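Local coordinates for protein acetoacetate decarboxylase (Sphingomonas wittichii, PDB 5UPB) that is an acetoacetate decarboxylase-like enzyme, classed as a lyase, that probably handles keto-acid or related carbonyl substrates through a lysine Schiff base, at residues A[55-60]-A[81-86]; A[103-108]-A[121-126]; A[117-122]-A[247-252]; A[152-157]-A[224-229]. One frame throughout, in Å; residues are numbered along the deposited sequence.

Contact 1 of 4, residues A[55-60]-A[81-86]; sequences MAYVGA and YNEAAL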
loop_
_atom_site.group_PDB
_atom_site.type_symbol
_atom_site.label_atom_id
_atom_site.label_comp_id
_atom_site.label_asym_id
_atom_site.label_seq_id
_atom_site.Cartn_x
_atom_site.Cartn_y
_atom_site.Cartn_z
ATOM N N MET A 55 2.655 -14.979 23.361
ATOM C CA MET A 55 2.163 -13.606 23.336
ATOM C C MET A 55 1.890 -13.229 21.889
ATOM O O MET A 55 2.710 -13.503 20.996
ATOM C CB MET A 55 3.116 -12.566 23.956
ATOM C CG MET A 55 4.176 -12.037 23.150
ATOM S SD MET A 55 4.911 -10.706 24.121
ATOM C CE MET A 55 6.551 -11.368 24.305
ATOM N N ALA A 56 0.719 -12.665 21.653
ATOM C CA ALA A 56 0.414 -11.989 20.398
ATOM C C ALA A 56 0.511 -10.481 20.623
ATOM O O ALA A 56 0.060 -9.990 21.665
ATOM C CB ALA A 56 -0.986 -12.361 19.930
ATOM N N TYR A 57 1.173 -9.752 19.704
ATOM C CA TYR A 57 1.146 -8.297 19.800
ATOM C C TYR A 57 0.981 -7.635 18.449
ATOM O O TYR A 57 1.359 -8.174 17.402
ATOM C CB TYR A 57 2.396 -7.702 20.504
ATOM C CG TYR A 57 3.710 -7.779 19.751
ATOM C CD1 TYR A 57 3.998 -6.919 18.703
ATOM C CD2 TYR A 57 4.670 -8.695 20.113
ATOM C CE1 TYR A 57 5.213 -6.997 18.029
ATOM C CE2 TYR A 57 5.877 -8.773 19.456
ATOM C CZ TYR A 57 6.141 -7.931 18.419
ATOM O OH TYR A 57 7.351 -7.998 17.784
ATOM N N VAL A 58 0.425 -6.430 18.513
ATOM C CA VAL A 58 0.460 -5.474 17.418
ATOM C C VAL A 58 1.023 -4.183 17.983
ATOM O O VAL A 58 0.557 -3.712 19.027
ATOM C CB VAL A 58 -0.935 -5.197 16.831
ATOM C CG1 VAL A 58 -0.828 -4.137 15.759
ATOM C CG2 VAL A 58 -1.568 -6.489 16.344
ATOM N N GLY A 59 2.036 -3.636 17.332
ATOM C CA GLY A 59 2.668 -2.423 17.816
ATOM C C GLY A 59 2.985 -1.433 16.717
ATOM O O GLY A 59 3.186 -1.787 15.538
ATOM N N ALA A 60 3.057 -0.178 17.133
ATOM C CA ALA A 60 3.542 0.931 16.313
ATOM C C ALA A 60 4.888 1.377 16.849
ATOM O O ALA A 60 4.985 1.827 18.006
ATOM C CB ALA A 60 2.515 2.076 16.319
ATOM N N TYR A 81 7.549 2.136 11.770
ATOM C CA TYR A 81 6.983 0.924 11.195
ATOM C C TYR A 81 5.979 0.324 12.159
ATOM O O TYR A 81 5.997 0.599 13.353
ATOM C CB TYR A 81 8.061 -0.076 10.851
ATOM C CG TYR A 81 8.785 -0.682 12.034
ATOM C CD1 TYR A 81 9.921 -0.069 12.560
ATOM C CD2 TYR A 81 8.355 -1.869 12.616
ATOM C CE1 TYR A 81 10.626 -0.641 13.615
ATOM C CE2 TYR A 81 9.058 -2.430 13.711
ATOM C CZ TYR A 81 10.196 -1.827 14.162
ATOM O OH TYR A 81 10.938 -2.343 15.209
ATOM N N ASN A 82 5.100 -0.505 11.611
ATOM C CA ASN A 82 4.182 -1.282 12.415
ATOM C C ASN A 82 4.547 -2.747 12.320
ATOM O O ASN A 82 5.030 -3.219 11.281
ATOM C CB ASN A 82 2.756 -1.074 11.956
ATOM C CG ASN A 82 2.399 0.368 11.919
ATOM O OD1 ASN A 82 2.313 1.002 12.959
ATOM N ND2 ASN A 82 2.361 0.937 10.726
ATOM N N GLU A 83 4.223 -3.472 13.376
ATOM C CA GLU A 83 4.608 -4.869 13.464
ATOM C C GLU A 83 3.599 -5.668 14.266
ATOM O O GLU A 83 3.052 -5.188 15.270
ATOM C CB GLU A 83 5.980 -4.988 14.099
ATOM C CG GLU A 83 6.515 -6.397 14.210
ATOM C CD GLU A 83 7.988 -6.401 14.646
ATOM O OE1 GLU A 83 8.861 -6.177 13.784
ATOM O OE2 GLU A 83 8.279 -6.583 15.846
ATOM N N ALA A 84 3.351 -6.904 13.795
ATOM C CA ALA A 84 2.526 -7.858 14.523
ATOM C C ALA A 84 3.294 -9.166 14.664
ATOM O O ALA A 84 4.002 -9.603 13.741
ATOM C CB ALA A 84 1.204 -8.079 13.790
ATOM N N ALA A 85 3.085 -9.850 15.778
ATOM C CA ALA A 85 3.837 -11.071 16.009
ATOM C C ALA A 85 3.077 -12.040 16.884
ATOM O O ALA A 85 2.255 -11.656 17.726
ATOM C CB ALA A 85 5.182 -10.782 16.654
ATOM N N LEU A 86 3.428 -13.314 16.698
ATOM C CA LEU A 86 3.067 -14.409 17.594
ATOM C C LEU A 86 4.363 -15.020 18.103
ATOM O O LEU A 86 5.153 -15.550 17.307
ATOM C CB LEU A 86 2.231 -15.449 16.839
ATOM C CG LEU A 86 0.935 -14.889 16.260
ATOM C CD1 LEU A 86 0.289 -15.838 15.263
ATOM C CD2 LEU A 86 -0.020 -14.630 17.411
#

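Contact 2 of 4, residues A[103-108]-A[121-126]; sequences VWVDKE and KKIGAI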
loop_
_atom_site.group_PDB
_atom_site.type_symbol
_atom_site.label_atom_id
_atom_site.label_comp_id
_atom_site.label_asym_id
_atom_site.label_seq_id
_atom_site.Cartn_x
_atom_site.Cartn_y
_atom_site.Cartn_z
ATOM N N VAL A 103 6.320 -13.168 12.599
ATOM C CA VAL A 103 6.325 -11.712 12.683
ATOM C C VAL A 103 6.012 -11.144 11.308
ATOM O O VAL A 103 6.563 -11.607 10.300
ATOM C CB VAL A 103 7.688 -11.189 13.164
ATOM C CG1 VAL A 103 7.668 -9.652 13.338
ATOM C CG2 VAL A 103 8.078 -11.881 14.459
ATOM N N TRP A 104 5.129 -10.138 11.267
ATOM C CA TRP A 104 4.824 -9.381 10.056
ATOM C C TRP A 104 5.079 -7.905 10.353
ATOM O O TRP A 104 4.661 -7.403 11.401
ATOM C CB TRP A 104 3.364 -9.596 9.585
ATOM C CG TRP A 104 3.006 -11.049 9.279
ATOM C CD1 TRP A 104 3.017 -11.665 8.035
ATOM C CD2 TRP A 104 2.593 -12.058 10.218
ATOM N NE1 TRP A 104 2.622 -12.976 8.162
ATOM C CE2 TRP A 104 2.364 -13.244 9.487
ATOM C CE3 TRP A 104 2.391 -12.071 11.601
ATOM C CZ2 TRP A 104 1.949 -14.426 10.086
ATOM C CZ3 TRP A 104 1.965 -13.255 12.201
ATOM C CH2 TRP A 104 1.749 -14.420 11.425
ATOM N N VAL A 105 5.795 -7.231 9.446
ATOM C CA VAL A 105 6.188 -5.839 9.601
ATOM C C VAL A 105 5.871 -5.155 8.280
ATOM O O VAL A 105 5.724 -5.809 7.237
ATOM C CB VAL A 105 7.694 -5.722 10.010
ATOM C CG1 VAL A 105 8.635 -6.191 8.885
ATOM C CG2 VAL A 105 8.059 -4.316 10.414
ATOM N N ASP A 106 5.767 -3.826 8.298
ATOM C CA ASP A 106 5.400 -3.144 7.051
ATOM C C ASP A 106 6.511 -2.278 6.470
ATOM O O ASP A 106 6.233 -1.441 5.615
ATOM C CB ASP A 106 4.114 -2.325 7.199
ATOM C CG ASP A 106 4.201 -1.236 8.256
ATOM O OD1 ASP A 106 5.294 -0.986 8.756
ATOM O OD2 ASP A 106 3.165 -0.582 8.514
ATOM N N LYS A 107 7.756 -2.480 6.893
ATOM C CA LYS A 107 8.903 -1.800 6.310
ATOM C C LYS A 107 10.006 -2.840 6.156
ATOM O O LYS A 107 10.338 -3.549 7.105
ATOM C CB LYS A 107 9.376 -0.626 7.204
ATOM C CG LYS A 107 8.395 0.527 7.316
ATOM C CD LYS A 107 8.267 1.265 6.001
ATOM C CE LYS A 107 7.122 2.268 5.978
ATOM N NZ LYS A 107 7.332 3.243 7.127
ATOM N N GLU A 108 10.580 -2.947 4.966
ATOM C CA GLU A 108 11.526 -4.033 4.748
ATOM C C GLU A 108 12.854 -3.802 5.448
ATOM O O GLU A 108 13.572 -4.782 5.694
ATOM C CB GLU A 108 11.717 -4.300 3.219
ATOM C CG GLU A 108 12.868 -3.602 2.539
ATOM C CD GLU A 108 12.652 -2.089 2.347
ATOM O OE1 GLU A 108 12.490 -1.356 3.344
ATOM O OE2 GLU A 108 12.641 -1.605 1.184
ATOM N N LYS A 121 10.716 -12.573 9.874
ATOM C CA LYS A 121 9.730 -11.546 9.524
ATOM C C LYS A 121 9.298 -11.631 8.055
ATOM O O LYS A 121 10.119 -11.834 7.160
ATOM C CB LYS A 121 10.263 -10.114 9.774
ATOM C CG LYS A 121 10.747 -9.835 11.215
ATOM C CD LYS A 121 10.860 -8.344 11.450
ATOM C CE LYS A 121 11.381 -8.053 12.890
ATOM N NZ LYS A 121 11.356 -6.586 13.136
ATOM N N LYS A 122 8.012 -11.402 7.822
ATOM C CA LYS A 122 7.443 -11.177 6.498
ATOM C C LYS A 122 6.889 -9.754 6.444
ATOM O O LYS A 122 6.795 -9.051 7.471
ATOM C CB LYS A 122 6.332 -12.184 6.220
ATOM C CG LYS A 122 6.818 -13.648 6.169
ATOM C CD LYS A 122 5.629 -14.599 5.911
ATOM C CE LYS A 122 6.066 -16.003 5.842
ATOM N NZ LYS A 122 4.873 -16.940 5.763
ATOM N N ILE A 123 6.516 -9.327 5.237
ATOM C CA ILE A 123 5.859 -8.046 5.052
ATOM C C ILE A 123 4.358 -8.258 5.101
ATOM O O ILE A 123 3.808 -9.100 4.374
ATOM C CB ILE A 123 6.226 -7.392 3.717
ATOM C CG1 ILE A 123 7.703 -7.018 3.653
ATOM C CG2 ILE A 123 5.275 -6.156 3.502
ATOM C CD1 ILE A 123 8.088 -5.900 4.643
ATOM N N GLY A 124 3.682 -7.452 5.913
ATOM C CA GLY A 124 2.235 -7.424 5.917
ATOM C C GLY A 124 1.737 -6.001 6.027
ATOM O O GLY A 124 2.513 -5.055 6.060
ATOM N N ALA A 125 0.426 -5.868 6.092
ATOM C CA ALA A 125 -0.206 -4.593 6.396
ATOM C C ALA A 125 -0.696 -4.704 7.829
ATOM O O ALA A 125 -1.342 -5.693 8.178
ATOM C CB ALA A 125 -1.369 -4.312 5.429
ATOM N N ILE A 126 -0.298 -3.768 8.674
ATOM C CA ILE A 126 -0.551 -3.842 10.112
ATOM C C ILE A 126 -1.080 -2.503 10.585
ATOM O O ILE A 126 -0.500 -1.463 10.273
ATOM C CB ILE A 126 0.720 -4.180 10.915
ATOM C CG1 ILE A 126 1.305 -5.517 10.450
ATOM C CG2 ILE A 126 0.395 -4.243 12.414
ATOM C CD1 ILE A 126 2.518 -5.355 9.584
HETATM O O HOH W 1 0.808 -1.545 7.305
#

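Contact 3 of 4, residues A[117-122]-A[247-252]; sequences NGYPKK and FRIGGA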
loop_
_atom_site.group_PDB
_atom_site.type_symbol
_atom_site.label_atom_id
_atom_site.label_comp_id
_atom_site.label_asym_id
_atom_site.label_seq_id
_atom_site.Cartn_x
_atom_site.Cartn_y
_atom_site.Cartn_z
ATOM N N ASN A 117 19.240 -10.609 12.784
ATOM C CA ASN A 117 19.266 -10.935 14.197
ATOM C C ASN A 117 18.371 -12.128 14.519
ATOM O O ASN A 117 18.035 -12.352 15.694
ATOM C CB ASN A 117 18.842 -9.680 14.963
ATOM C CG ASN A 117 19.971 -8.659 15.106
ATOM O OD1 ASN A 117 21.142 -9.019 15.156
ATOM N ND2 ASN A 117 19.623 -7.370 15.041
ATOM N N GLY A 118 17.964 -12.884 13.483
ATOM C CA GLY A 118 17.274 -14.141 13.680
ATOM C C GLY A 118 15.812 -14.037 13.994
ATOM O O GLY A 118 15.251 -14.990 14.535
ATOM N N TYR A 119 15.206 -12.871 13.757
ATOM C CA TYR A 119 13.771 -12.677 13.894
ATOM C C TYR A 119 13.116 -13.051 12.578
ATOM O O TYR A 119 13.361 -12.372 11.576
ATOM C CB TYR A 119 13.452 -11.230 14.152
ATOM C CG TYR A 119 13.725 -10.671 15.512
ATOM C CD1 TYR A 119 15.011 -10.278 15.868
ATOM C CD2 TYR A 119 12.688 -10.422 16.410
ATOM C CE1 TYR A 119 15.279 -9.712 17.105
ATOM C CE2 TYR A 119 12.945 -9.852 17.668
ATOM C CZ TYR A 119 14.245 -9.491 18.001
ATOM O OH TYR A 119 14.524 -8.917 19.228
ATOM N N PRO A 120 12.283 -14.057 12.521
ATOM C CA PRO A 120 11.632 -14.387 11.240
ATOM C C PRO A 120 10.522 -13.399 10.926
ATOM O O PRO A 120 9.511 -13.357 11.632
ATOM C CB PRO A 120 11.078 -15.801 11.481
ATOM C CG PRO A 120 11.713 -16.287 12.729
ATOM C CD PRO A 120 11.979 -15.056 13.550
ATOM N N LYS A 121 10.716 -12.573 9.874
ATOM C CA LYS A 121 9.730 -11.546 9.524
ATOM C C LYS A 121 9.298 -11.631 8.055
ATOM O O LYS A 121 10.119 -11.834 7.160
ATOM C CB LYS A 121 10.263 -10.114 9.774
ATOM C CG LYS A 121 10.747 -9.835 11.215
ATOM C CD LYS A 121 10.860 -8.344 11.450
ATOM C CE LYS A 121 11.381 -8.053 12.890
ATOM N NZ LYS A 121 11.356 -6.586 13.136
ATOM N N LYS A 122 8.012 -11.402 7.822
ATOM C CA LYS A 122 7.443 -11.177 6.498
ATOM C C LYS A 122 6.889 -9.754 6.444
ATOM O O LYS A 122 6.795 -9.051 7.471
ATOM C CB LYS A 122 6.332 -12.184 6.220
ATOM C CG LYS A 122 6.818 -13.648 6.169
ATOM C CD LYS A 122 5.629 -14.599 5.911
ATOM C CE LYS A 122 6.066 -16.003 5.842
ATOM N NZ LYS A 122 4.873 -16.940 5.763
ATOM N N PHE A 247 13.405 0.764 24.014
ATOM C CA PHE A 247 14.524 -0.148 24.189
ATOM C C PHE A 247 15.652 0.231 23.240
ATOM O O PHE A 247 15.467 0.979 22.271
ATOM C CB PHE A 247 14.084 -1.603 23.954
ATOM C CG PHE A 247 13.468 -1.872 22.579
ATOM C CD1 PHE A 247 12.109 -1.695 22.338
ATOM C CD2 PHE A 247 14.262 -2.308 21.560
ATOM C CE1 PHE A 247 11.570 -1.945 21.076
ATOM C CE2 PHE A 247 13.705 -2.571 20.267
ATOM C CZ PHE A 247 12.365 -2.374 20.065
ATOM N N ARG A 248 16.838 -0.292 23.557
ATOM C CA ARG A 248 18.009 -0.222 22.714
ATOM C C ARG A 248 18.458 -1.652 22.585
ATOM O O ARG A 248 18.578 -2.353 23.595
ATOM C CB ARG A 248 19.171 0.613 23.283
ATOM C CG ARG A 248 19.104 2.145 23.200
ATOM C CD ARG A 248 20.401 2.736 23.855
ATOM N NE ARG A 248 20.651 4.177 23.664
ATOM C CZ ARG A 248 20.455 5.147 24.567
ATOM N NH1 ARG A 248 19.995 4.899 25.800
ATOM N NH2 ARG A 248 20.739 6.399 24.223
ATOM N N ILE A 249 18.830 -2.019 21.374
ATOM C CA ILE A 249 19.350 -3.334 21.032
ATOM C C ILE A 249 20.474 -3.137 20.041
ATOM O O ILE A 249 20.410 -2.234 19.203
ATOM C CB ILE A 249 18.248 -4.240 20.462
ATOM C CG1 ILE A 249 17.251 -4.616 21.560
ATOM C CG2 ILE A 249 18.840 -5.453 19.840
ATOM C CD1 ILE A 249 16.039 -5.399 21.060
ATOM N N GLY A 250 21.496 -3.970 20.135
ATOM C CA GLY A 250 22.505 -4.035 19.096
ATOM C C GLY A 250 22.337 -5.319 18.285
ATOM O O GLY A 250 21.211 -5.775 18.071
ATOM N N GLY A 251 23.422 -5.922 17.817
ATOM C CA GLY A 251 23.313 -7.226 17.198
ATOM C C GLY A 251 23.121 -8.343 18.207
ATOM O O GLY A 251 23.609 -8.306 19.337
ATOM N N ALA A 252 22.385 -9.354 17.776
ATOM C CA ALA A 252 22.185 -10.554 18.577
ATOM C C ALA A 252 23.471 -11.383 18.649
ATOM O O ALA A 252 24.179 -11.557 17.652
ATOM C CB ALA A 252 21.049 -11.388 17.988
#

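Contact 4 of 4, residues A[152-157]-A[224-229]; sequences ARHGFT and APDEAL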
loop_
_atom_site.group_PDB
_atom_site.type_symbol
_atom_site.label_atom_id
_atom_site.label_comp_id
_atom_site.label_asym_id
_atom_site.label_seq_id
_atom_site.Cartn_x
_atom_site.Cartn_y
_atom_site.Cartn_z
ATOM N N ALA A 152 -2.604 -8.301 8.123
ATOM C CA ALA A 152 -3.030 -9.061 6.959
ATOM C C ALA A 152 -1.877 -9.158 5.966
ATOM O O ALA A 152 -0.975 -8.313 5.951
ATOM C CB ALA A 152 -4.225 -8.404 6.276
ATOM N N ARG A 153 -1.934 -10.191 5.117
ATOM C CA ARG A 153 -0.922 -10.373 4.087
ATOM C C ARG A 153 -1.545 -11.097 2.908
ATOM O O ARG A 153 -2.322 -12.036 3.098
ATOM C CB ARG A 153 0.279 -11.155 4.632
ATOM C CG ARG A 153 1.369 -11.421 3.582
ATOM C CD ARG A 153 2.640 -12.016 4.231
ATOM N NE ARG A 153 3.682 -12.324 3.254
ATOM C CZ ARG A 153 3.780 -13.481 2.594
ATOM N NH1 ARG A 153 2.912 -14.477 2.806
ATOM N NH2 ARG A 153 4.762 -13.655 1.707
ATOM N N HIS A 154 -1.211 -10.650 1.684
ATOM C CA HIS A 154 -1.669 -11.302 0.442
ATOM C C HIS A 154 -3.189 -11.329 0.354
ATOM O O HIS A 154 -3.777 -12.166 -0.336
ATOM C CB HIS A 154 -1.110 -12.717 0.322
ATOM C CG HIS A 154 0.316 -12.767 -0.137
ATOM N ND1 HIS A 154 1.066 -13.929 -0.108
ATOM C CD2 HIS A 154 1.129 -11.804 -0.627
ATOM C CE1 HIS A 154 2.273 -13.679 -0.579
ATOM N NE2 HIS A 154 2.342 -12.395 -0.889
ATOM N N GLY A 155 -3.836 -10.392 1.049
ATOM C CA GLY A 155 -5.263 -10.317 1.119
ATOM C C GLY A 155 -5.899 -11.135 2.230
ATOM O O GLY A 155 -7.122 -11.072 2.377
ATOM N N PHE A 156 -5.122 -11.900 3.010
ATOM C CA PHE A 156 -5.665 -12.736 4.065
ATOM C C PHE A 156 -5.506 -12.042 5.415
ATOM O O PHE A 156 -4.401 -11.647 5.786
ATOM C CB PHE A 156 -4.965 -14.084 4.127
ATOM C CG PHE A 156 -5.016 -14.864 2.821
ATOM C CD1 PHE A 156 -6.127 -15.591 2.479
ATOM C CD2 PHE A 156 -3.942 -14.817 1.942
ATOM C CE1 PHE A 156 -6.170 -16.285 1.279
ATOM C CE2 PHE A 156 -3.977 -15.514 0.746
ATOM C CZ PHE A 156 -5.084 -16.230 0.402
ATOM N N THR A 157 -6.593 -11.946 6.161
ATOM C CA THR A 157 -6.464 -11.567 7.563
ATOM C C THR A 157 -5.604 -12.604 8.277
ATOM O O THR A 157 -5.874 -13.805 8.224
ATOM C CB THR A 157 -7.829 -11.513 8.228
ATOM O OG1 THR A 157 -8.721 -10.684 7.452
ATOM C CG2 THR A 157 -7.653 -10.933 9.629
ATOM N N ALA A 224 -4.334 -18.668 6.173
ATOM C CA ALA A 224 -3.827 -18.369 4.839
ATOM C C ALA A 224 -3.114 -19.581 4.256
ATOM O O ALA A 224 -2.492 -20.353 4.995
ATOM C CB ALA A 224 -2.880 -17.163 4.884
ATOM N N PRO A 225 -3.155 -19.760 2.939
ATOM C CA PRO A 225 -2.489 -20.932 2.340
ATOM C C PRO A 225 -0.975 -20.924 2.513
ATOM O O PRO A 225 -0.374 -22.002 2.448
ATOM C CB PRO A 225 -2.891 -20.853 0.863
ATOM C CG PRO A 225 -3.222 -19.397 0.617
ATOM C CD PRO A 225 -3.793 -18.886 1.945
ATOM N N ASP A 226 -0.340 -19.760 2.741
ATOM C CA ASP A 226 1.115 -19.656 2.896
ATOM C C ASP A 226 1.533 -19.247 4.317
ATOM O O ASP A 226 2.621 -18.698 4.535
ATOM C CB ASP A 226 1.697 -18.696 1.847
ATOM C CG ASP A 226 1.037 -17.317 1.837
ATOM O OD1 ASP A 226 0.096 -17.079 2.630
ATOM O OD2 ASP A 226 1.445 -16.482 0.999
ATOM N N GLU A 227 0.690 -19.532 5.302
ATOM C CA GLU A 227 1.003 -19.284 6.705
ATOM C C GLU A 227 0.637 -20.530 7.482
ATOM O O GLU A 227 -0.040 -21.417 6.967
ATOM C CB GLU A 227 0.222 -18.095 7.268
ATOM C CG GLU A 227 0.401 -16.803 6.509
ATOM C CD GLU A 227 1.760 -16.177 6.745
ATOM O OE1 GLU A 227 2.614 -16.814 7.421
ATOM O OE2 GLU A 227 1.984 -15.034 6.268
ATOM N N ALA A 228 0.999 -20.560 8.752
ATOM C CA ALA A 228 0.701 -21.704 9.602
ATOM C C ALA A 228 0.065 -21.239 10.902
ATOM O O ALA A 228 0.439 -21.685 11.991
ATOM C CB ALA A 228 1.953 -22.526 9.904
ATOM N N LEU A 229 -0.927 -20.349 10.784
ATOM C CA LEU A 229 -1.570 -19.728 11.934
ATOM C C LEU A 229 -2.300 -20.749 12.785
ATOM O O LEU A 229 -2.474 -20.526 13.980
ATOM C CB LEU A 229 -2.540 -18.649 11.456
ATOM C CG LEU A 229 -1.845 -17.487 10.761
ATOM C CD1 LEU A 229 -2.776 -16.759 9.783
ATOM C CD2 LEU A 229 -1.332 -16.534 11.820
HETATM O O HOH W 2 4.785 -17.255 2.972
#

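Contact 1 of 4, residues A[55-60]-A[81-86]
Tyr57 and Ala85 form one of two hydrogen-bonded backbone pairs in this contact. Tyr57 N reaches Ala85 O at 3.0 Å, and Ala85 N returns to Tyr57 O at 2.9 Å. Gly59 and Glu83 form the second, with Gly59 N 2.8 Å from Glu83 O and Glu83 N bonded back to Gly59 O. Val58-Ala84 between them, and Ala56-Leu86 and Ala60-Asn82 at the ends, are non-hydrogen-bonded pairs, and there CA-H groups approach the carbonyl oxygens instead. With the short strand axes at 176°, this is regular antiparallel pairing of strands 53-65 and 80-92, deep in the curled beta architecture of the acetoacetate decarboxylase family.

The polar side-chain bond lies on the sheet face of Tyr57, Glu83 and Ala85. Tyr57 OH donates to Glu83 OE2 at 2.6 Å, meeting the anti side of that oxygen, with ring and carboxylate planes 42° apart. The Tyr57 torsion and the extended Glu83 chain make this possible: Tyr57 CG sits between its backbone N and carbonyl carbon (chi1 70°), which lays the ring over the neighbouring strand, while Glu83 lifts its carboxylate to the ring's edge. The other oxygen, Glu83 OE1, has a partner in Lys121.

Apolar contact follows on both faces of the sheet. Ala85 CB lies 3.8 Å from the Tyr57 ring centroid, a CH-pi contact over one ring face and offset toward the rim. On the other face of the sheet, that of Ala56, Val58, Ala84 and Leu86, Ala56 CB touches Leu86 CD2 at 3.5 Å, and Val58 CG2 meets Ala84 CB at 4.1 Å; Phe159 packs on both Val58 and Ala84.

Contact 2 of 4, residues A[103-108]-A[121-126]
Lys121 runs alongside Val103 and then crosses Val105, its aliphatic chain lying on the sheet face that these two valines share. Its CB is 4.0 Å from Val103 O. One atom further, CG meets Val103 CG1 at 3.7 Å. CD lies between both valines, touching Val103 CG1 and, at 4.0 Å, Val105 CG1, while CE still grazes Val103 CG1. CG is set beside the backbone N and opposite the carbonyl carbon (chi1 -56°), and the chain is extended from there, so the methylenes carry NZ across the valines to the salt bridge with Glu83 OE1. Adjacent lysines are a hallmark of the acetoacetate decarboxylase active site, where one forms the Schiff base; the Lys121-Lys122 pair is consistent with that role.

The backbone pairing is parallel but skewed, the short axes 40° apart, and its register rests on Trp104-Lys122 and Val105-Ile123. Lys122 N donates to Val103 O, and Val105 N to Lys122 O, both at 2.9 Å. Gly124 N then reaches Val105 O from above the carbonyl plane, 40° out of it, as the strand bends away after Ile123.

On the other face Lys122 CB lies 3.8 Å from Trp104 CD1, the two side chains pointing the same way. Ile126 CD1 rests 3.5 Å from Trp104 O. A water accepts from Ile126 N and donates to Asp106 OD2, which Asn82 ND2 also binds.

Strands 95-105 and 121-123 are thus parallel neighbours joined in sequence by helix 108-116, whose Leu111 packs on Val105, Lys121 and Ile123, while strand 80-92 flanks strand 95-105.

Contact 3 of 4, residues A[117-122]-A[247-252]
Asn117 CG is turned beside its own backbone N, opposite the carbonyl carbon (chi1 -79°), and this rotation presents the carboxamide to the chain at Gly251 and Ala252. The result is one hydrogen bond, from Ala252 N to Asn117 OD1 at 2.9 Å. It is almost straight at the hydrogen, 175°, yet the donor stands 61° out of the carboxamide plane, so the N-H comes down over the C=O group and does not meet it along a lone pair. Gly251 CA packs against the same oxygen at 3.5 Å. Close by, Ala252 CB sits 4.1 Å from Asn117 CB and makes the apolar part of the meeting.

Tyr119 adds a looser touch, its OH 4.2 Å from Ile249 CD1, and both side chains also rest on Val202 of strand 196-202. The asparagine's place is set by the end of helix 108-116, where Gly118, with positive phi, is the C-prime residue of a Schellman motif. An alanine in place of Asn117 is likely to leave Ala252 N without this acceptor and to open a small gap beside Gly251.

OD1 also accepts a bond from Gln193 NE2 of the second subunit, and Ala252 O receives that same amide nitrogen. One carboxamide oxygen therefore serves two donors, tying the loop after strand 235-249 to a helix end and to the subunit interface through neutral amide chemistry.

Contact 4 of 4, residues A[152-157]-A[224-229]
A two-residue beta hairpin, its type I' turn running from Arg153 to Phe156, meets the loop after strand 206-221 through His154 and Asp226. His154 ND1 donates to Asp226 OD2 at 2.8 Å, using the syn lone pair of that oxygen, and the acceptor lies only 12° from the ring plane. Arg153 NH1 approaches the same OD2 at 3.1 Å; this salt bridge has a weak, bent hydrogen bond, with guanidinium and carboxylate planes 41° apart. A longer ion pair links Arg153 NH1 to Glu227 OE2 at 3.6 Å, secondary to that carboxylate's bonds with Lys122 NZ (at OE1) and Trp104 NE1 (at OE2). Arg153 gets there with CG opposite its backbone N (chi1 178°) and an extended chain, which carries the guanidinium out to the carboxylates of Asp226 and Glu227.

The loop makes its own type I turn, Ala224 to Glu227, and the hairpin joins strands 146-153 and 156-166. Where the two turns face each other, Phe156 supplies the apolar side. Pro225 CD stands over one face of its ring, 3.6 Å from the centroid in a CH-pi contact, while Ala224 CB touches Phe156 CG at 3.8 Å. A serine in place of Phe156 would probably strip Pro225 and Ala224 of their aromatic partner and open a gap between the turns.

The second subunit closes over the polar side: its Glu108 forms a salt bridge with Arg153 NE, its Asn75 bonds Asp226 OD2, and its Trp109 NE1 is hydrogen-bonded to His154 NE2.

Contact 1 meets contact 2 where Glu83 OE1 lies 2.6 Å from Lys121 NZ, and Ala84 O is 2.8 Å from Trp104 N, which places strand 80-92 next to strand 95-105. Contacts 2 and 3 share Lys121 and Lys122, their centres about 14 Å apart. Lys122 reaches the other way, its NZ 2.8 Å from Glu227 OE1, and so ties contact 2 to contact 4, whose centre is about 12 Å off. The lysine pair, probably corresponding to the Schiff-base site of acetoacetate decarboxylases, thus has a carboxylate from contact 1 and another from contact 4. Contacts 2, 3 and 4 also meet the second subunit.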